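Local coordinates for CutA1 (Shewanella, PDB 3AHP), which is a trimeric member of the CutA1 divalent-ion tolerance family, noted for its stability, and probably takes part in tolerance to divalent metal ions, at residues R21-L26 / V57-K62; T66-I71 / F86-I91. All blocks are in the same frame, centred on the assembly; numbering follows the deposited sequence.

Contact 1: residues R21-L26 / V57-K62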
loop_
_atom_site.group_PDB
_atom_site.type_symbol
_atom_site.label_atom_id
_atom_site.label_comp_id
_atom_site.label_asym_id
_atom_site.label_seq_id
_atom_site.Cartn_x
_atom_site.Cartn_y
_atom_site.Cartn_z
ATOM N N ARG B 21 11.830 -13.898 9.295
ATOM C CA ARG B 21 11.527 -14.676 10.470
ATOM C C ARG B 21 10.050 -14.511 10.870
ATOM O O ARG B 21 9.351 -15.494 11.095
ATOM C CB ARG B 21 12.480 -14.266 11.594
ATOM C CG ARG B 21 12.634 -15.277 12.729
ATOM C CD ARG B 21 13.981 -15.109 13.472
ATOM N NE ARG B 21 13.972 -14.005 14.443
ATOM C CZ ARG B 21 14.844 -12.993 14.447
ATOM N NH1 ARG B 21 15.811 -12.931 13.526
ATOM N NH2 ARG B 21 14.738 -12.035 15.364
ATOM N N ILE B 22 9.581 -13.271 10.954
ATOM C CA ILE B 22 8.191 -12.991 11.254
ATOM C C ILE B 22 7.256 -13.473 10.147
ATOM O O ILE B 22 6.270 -14.146 10.432
ATOM C CB ILE B 22 7.959 -11.488 11.575
ATOM C CG1 ILE B 22 8.821 -11.069 12.777
ATOM C CG2 ILE B 22 6.477 -11.207 11.854
ATOM C CD1 ILE B 22 8.981 -9.566 12.979
ATOM N N ALA B 23 7.557 -13.152 8.890
ATOM C CA ALA B 23 6.808 -13.751 7.763
ATOM C C ALA B 23 6.615 -15.276 7.883
ATOM O O ALA B 23 5.487 -15.774 7.807
ATOM C CB ALA B 23 7.473 -13.417 6.425
ATOM N N THR B 24 7.724 -16.000 8.028
ATOM C CA THR B 24 7.711 -17.452 8.170
ATOM C C THR B 24 6.793 -17.911 9.318
ATOM O O THR B 24 5.927 -18.767 9.138
ATOM C CB THR B 24 9.159 -18.023 8.323
ATOM O OG1 THR B 24 9.931 -17.683 7.171
ATOM C CG2 THR B 24 9.156 -19.518 8.457
ATOM N N ALA B 25 6.941 -17.302 10.481
ATOM C CA ALA B 25 6.094 -17.644 11.599
ATOM C C ALA B 25 4.626 -17.468 11.206
ATOM O O ALA B 25 3.808 -18.384 11.313
ATOM C CB ALA B 25 6.458 -16.789 12.826
ATOM N N LEU B 26 4.308 -16.271 10.739
ATOM C CA LEU B 26 2.965 -15.932 10.314
ATOM C C LEU B 26 2.423 -16.981 9.360
ATOM O O LEU B 26 1.297 -17.449 9.514
ATOM C CB LEU B 26 2.991 -14.570 9.625
ATOM C CG LEU B 26 2.284 -13.428 10.343
ATOM C CD1 LEU B 26 1.985 -13.757 11.794
ATOM C CD2 LEU B 26 3.089 -12.172 10.202
ATOM N N VAL B 57 12.606 -2.700 6.474
ATOM C CA VAL B 57 12.018 -3.586 5.532
ATOM C C VAL B 57 10.503 -3.680 5.635
ATOM O O VAL B 57 9.966 -4.057 6.634
ATOM C CB VAL B 57 12.723 -4.906 5.604
ATOM C CG1 VAL B 57 11.862 -5.950 6.059
ATOM C CG2 VAL B 57 13.335 -5.261 4.310
ATOM N N PRO B 58 9.818 -3.337 4.563
ATOM C CA PRO B 58 8.379 -3.189 4.569
ATOM C C PRO B 58 7.632 -4.500 4.411
ATOM O O PRO B 58 8.106 -5.347 3.753
ATOM C CB PRO B 58 8.164 -2.285 3.386
ATOM C CG PRO B 58 9.194 -2.568 2.540
ATOM C CD PRO B 58 10.367 -2.881 3.296
ATOM N N MET B 59 6.498 -4.664 5.064
ATOM C CA MET B 59 5.723 -5.906 4.939
ATOM C C MET B 59 4.241 -5.646 4.647
ATOM O O MET B 59 3.626 -4.807 5.295
ATOM C CB MET B 59 5.842 -6.750 6.208
ATOM C CG MET B 59 7.191 -7.383 6.422
ATOM S SD MET B 59 7.191 -8.503 7.836
ATOM C CE MET B 59 6.938 -10.056 7.027
ATOM N N GLN B 60 3.672 -6.389 3.701
ATOM C CA GLN B 60 2.222 -6.477 3.572
ATOM C C GLN B 60 1.704 -7.841 4.024
ATOM O O GLN B 60 2.169 -8.864 3.548
ATOM C CB GLN B 60 1.781 -6.246 2.132
ATOM C CG GLN B 60 2.069 -4.872 1.538
ATOM C CD GLN B 60 1.568 -4.780 0.091
ATOM O OE1 GLN B 60 1.777 -3.768 -0.586
ATOM N NE2 GLN B 60 0.916 -5.864 -0.392
ATOM N N ILE B 61 0.725 -7.846 4.923
ATOM C CA ILE B 61 0.097 -9.094 5.378
ATOM C C ILE B 61 -1.343 -9.196 4.885
ATOM O O ILE B 61 -2.143 -8.285 5.090
ATOM C CB ILE B 61 0.077 -9.224 6.926
ATOM C CG1 ILE B 61 1.500 -9.199 7.504
ATOM C CG2 ILE B 61 -0.648 -10.491 7.329
ATOM C CD1 ILE B 61 1.589 -8.625 8.921
ATOM N N LYS B 62 -1.685 -10.307 4.248
ATOM C CA LYS B 62 -3.059 -10.486 3.843
ATOM C C LYS B 62 -3.703 -11.589 4.645
ATOM O O LYS B 62 -3.156 -12.691 4.755
ATOM C CB LYS B 62 -3.170 -10.724 2.338
ATOM C CG LYS B 62 -2.698 -9.533 1.513
ATOM C CD LYS B 62 -1.879 -9.981 0.323
ATOM C CE LYS B 62 -0.389 -9.867 0.575
ATOM N NZ LYS B 62 0.186 -8.735 -0.225
#

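Contact 2: residues T66-I71 / F86-I91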
loop_
_atom_site.group_PDB
_atom_site.type_symbol
_atom_site.label_atom_id
_atom_site.label_comp_id
_atom_site.label_asym_id
_atom_site.label_seq_id
_atom_site.Cartn_x
_atom_site.Cartn_y
_atom_site.Cartn_z
ATOM N N THR B 66 -10.537 -11.983 11.242
ATOM C CA THR B 66 -10.821 -12.827 12.381
ATOM C C THR B 66 -9.523 -13.284 13.082
ATOM O O THR B 66 -9.438 -13.297 14.300
ATOM C CB THR B 66 -11.742 -13.993 11.935
ATOM O OG1 THR B 66 -12.695 -14.247 12.951
ATOM C CG2 THR B 66 -10.982 -15.267 11.576
ATOM N N ASP B 67 -8.476 -13.520 12.299
ATOM C CA ASP B 67 -7.178 -13.868 12.840
ATOM C C ASP B 67 -6.448 -12.662 13.407
ATOM O O ASP B 67 -5.367 -12.816 13.962
ATOM C CB ASP B 67 -6.284 -14.499 11.771
ATOM C CG ASP B 67 -6.939 -15.643 11.049
ATOM O OD1 ASP B 67 -7.420 -16.589 11.706
ATOM O OD2 ASP B 67 -6.876 -15.641 9.805
ATOM N N TYR B 68 -6.987 -11.464 13.210
ATOM C CA TYR B 68 -6.207 -10.254 13.453
ATOM C C TYR B 68 -5.530 -10.246 14.826
ATOM O O TYR B 68 -4.314 -10.033 14.911
ATOM C CB TYR B 68 -7.006 -8.960 13.226
ATOM C CG TYR B 68 -6.241 -7.729 13.654
ATOM C CD1 TYR B 68 -5.340 -7.111 12.785
ATOM C CD2 TYR B 68 -6.291 -7.282 14.980
ATOM C CE1 TYR B 68 -4.556 -6.038 13.212
ATOM C CE2 TYR B 68 -5.506 -6.215 15.421
ATOM C CZ TYR B 68 -4.646 -5.596 14.532
ATOM O OH TYR B 68 -3.873 -4.547 14.961
ATOM N N PRO B 69 -6.294 -10.519 15.902
ATOM C CA PRO B 69 -5.712 -10.385 17.244
ATOM C C PRO B 69 -4.463 -11.250 17.475
ATOM O O PRO B 69 -3.544 -10.827 18.177
ATOM C CB PRO B 69 -6.864 -10.801 18.164
ATOM C CG PRO B 69 -8.082 -10.442 17.387
ATOM C CD PRO B 69 -7.738 -10.810 15.970
ATOM N N ALA B 70 -4.408 -12.414 16.837
ATOM C CA ALA B 70 -3.257 -13.292 16.950
ATOM C C ALA B 70 -2.068 -12.809 16.103
ATOM O O ALA B 70 -0.911 -12.966 16.500
ATOM C CB ALA B 70 -3.639 -14.727 16.584
ATOM N N ILE B 71 -2.358 -12.253 14.929
ATOM C CA ILE B 71 -1.327 -11.664 14.083
ATOM C C ILE B 71 -0.632 -10.479 14.765
ATOM O O ILE B 71 0.593 -10.466 14.935
ATOM C CB ILE B 71 -1.891 -11.260 12.729
ATOM C CG1 ILE B 71 -2.517 -12.496 12.067
ATOM C CG2 ILE B 71 -0.787 -10.648 11.839
ATOM C CD1 ILE B 71 -3.316 -12.219 10.800
ATOM N N PHE B 86 2.402 -0.770 12.657
ATOM C CA PHE B 86 1.508 -1.883 12.403
ATOM C C PHE B 86 0.108 -1.361 12.204
ATOM O O PHE B 86 -0.564 -1.014 13.173
ATOM C CB PHE B 86 1.540 -2.857 13.576
ATOM C CG PHE B 86 0.920 -4.185 13.291
ATOM C CD1 PHE B 86 1.672 -5.210 12.694
ATOM C CD2 PHE B 86 -0.392 -4.448 13.692
ATOM C CE1 PHE B 86 1.112 -6.500 12.490
ATOM C CE2 PHE B 86 -0.959 -5.726 13.523
ATOM C CZ PHE B 86 -0.200 -6.766 12.923
ATOM N N ILE B 87 -0.308 -1.242 10.941
ATOM C CA ILE B 87 -1.632 -0.748 10.644
ATOM C C ILE B 87 -2.396 -1.634 9.666
ATOM O O ILE B 87 -1.816 -2.296 8.791
ATOM C CB ILE B 87 -1.630 0.707 10.152
ATOM C CG1 ILE B 87 -1.251 0.779 8.677
ATOM C CG2 ILE B 87 -0.719 1.585 11.002
ATOM C CD1 ILE B 87 0.092 1.412 8.436
ATOM N N ALA B 88 -3.712 -1.637 9.838
ATOM C CA ALA B 88 -4.604 -2.377 8.983
ATOM C C ALA B 88 -5.427 -1.420 8.139
ATOM O O ALA B 88 -5.972 -0.450 8.660
ATOM C CB ALA B 88 -5.533 -3.265 9.832
ATOM N N THR B 89 -5.591 -1.770 6.863
ATOM C CA THR B 89 -6.601 -1.172 5.997
ATOM C C THR B 89 -7.580 -2.235 5.484
ATOM O O THR B 89 -7.227 -3.407 5.388
ATOM C CB THR B 89 -5.942 -0.460 4.813
ATOM O OG1 THR B 89 -5.469 -1.429 3.875
ATOM C CG2 THR B 89 -4.755 0.381 5.296
ATOM N N PRO B 90 -8.823 -1.841 5.161
ATOM C CA PRO B 90 -9.839 -2.833 4.810
ATOM C C PRO B 90 -9.736 -3.277 3.353
ATOM O O PRO B 90 -9.537 -2.444 2.460
ATOM C CB PRO B 90 -11.137 -2.068 5.022
ATOM C CG PRO B 90 -10.769 -0.657 4.662
ATOM C CD PRO B 90 -9.360 -0.469 5.141
ATOM N N ILE B 91 -9.810 -4.585 3.124
ATOM C CA ILE B 91 -10.026 -5.103 1.784
ATOM C C ILE B 91 -11.524 -5.152 1.526
ATOM O O ILE B 91 -12.243 -5.837 2.239
ATOM C CB ILE B 91 -9.467 -6.517 1.630
ATOM C CG1 ILE B 91 -7.939 -6.490 1.571
ATOM C CG2 ILE B 91 -10.031 -7.161 0.375
ATOM C CD1 ILE B 91 -7.291 -7.862 1.675
#

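Contact 1: residues R21-L26 / V57-K62
Ala23 and Leu26 of helix 16-28 rest on Met59 and Ile61 of strand 50-64 in a buried, wholly apolar helix-on-sheet contact, part of the ferredoxin-like alpha/beta sandwich that CutA1 shares with the GlnB-like proteins. Met59 and Ile61, two residues apart on the strand, both point their side chains at the helix, while the intervening Gln60 lies on the other face of the sheet and packs on Phe10 of the second subunit. The longer reach belongs to Met59. Its CG is anti to the carbonyl carbon, and the chain runs extended to SD before bending at chi3 (97°), which carries the methyl CE to the helix backbone. There CE meets Ala23 CB at 3.5 Å and lies 3.7 Å from Ala23 N. The CA atoms of Ala23 and Met59, the nearest pair across the contact, are 8.4 Å apart, and the Met59 side chain bridges them. Val35 of the neighbouring strand 34-38 touches both residues, and Ile44 of the second subunit also packs on Ala23. Three residues further along the helix, Leu26 points toward the strand, with Leu74 and Val75 of helix 68-78 beside it. No hydrogen bond joins the two segments. The Leu26 and Ile61 side chains cross at about a right angle, meeting through single methyls, Leu26 CD2 and Ile61 CD1, 4.1 Å apart.

Contact 2: residues T66-I71 / F86-I91
Tyr68 and Ile71 of helix 68-78 pack against Phe86 and Ala88 of strand 86-94, and the two aromatic rings dominate the contact. Phe86 points toward the helix, and its ring is met at two places on its edge, by Tyr68 at CD2 and CE2 and by Ile71 at CZ. Both aromatic side chains leave the backbone with CG opposite the main-chain N, at chi1 -166° in Phe86 and 173° in Tyr68; in the tyrosine this carries the ring from the helix flank to the strand. The two side chains slide past each other in opposite directions, so the hydroxyl end of the tyrosine passes alongside the phenylalanine: Tyr68 OH is 3.5 Å from Phe86 CE2 and 3.7 Å from Phe86 CD2. Their planes are inclined at 49° with centroids 6.0 Å apart, an oblique pairing in which Tyr68 CZ lies in the plane of the Phe86 ring, at its edge. The hydroxyl is tied back to its own helix by a hydrogen bond to Glu72 OE2, which helps fix the direction of the phenol. Further along the strand, Ala88 CB approaches Tyr68 CE1 obliquely, at 4.5 Å. Ile71 closes the contact near the tip of Phe86. Its branch methyl CG2 comes within 4.1 Å of Phe86 CZ near the ring plane, and the two side chains cross at about a right angle. Ile9 of strand 6-13 touches both aromatic rings, while Ile87 and Ala88 form an antiparallel ladder with a strand of the third subunit. A helix laid over a sheet in this way is typical of the ferredoxin-like sandwich, here with the sheet continued between subunits as in trimeric CutA1 proteins.

Both contacts are buried and set a helix on the same antiparallel sheet, but they use different helices and strands: 16-28 on 50-64 in contact 1, 68-78 on 86-94 in contact 2. Contact 1 lies nearer the centre of the chain and is purely aliphatic and thioether, whereas contact 2 is mainly aromatic and includes a partly exposed tyrosine with a polar end. Their centres are 12 Å apart, and the two contacts touch directly: Ile61 CD1 touches Phe86 CE1 at 4.2 Å, and Leu26 CD1 lies 4.2 Å from Ile71 CG2. Both reach the second subunit, while contact 2 also meets the third through its strand.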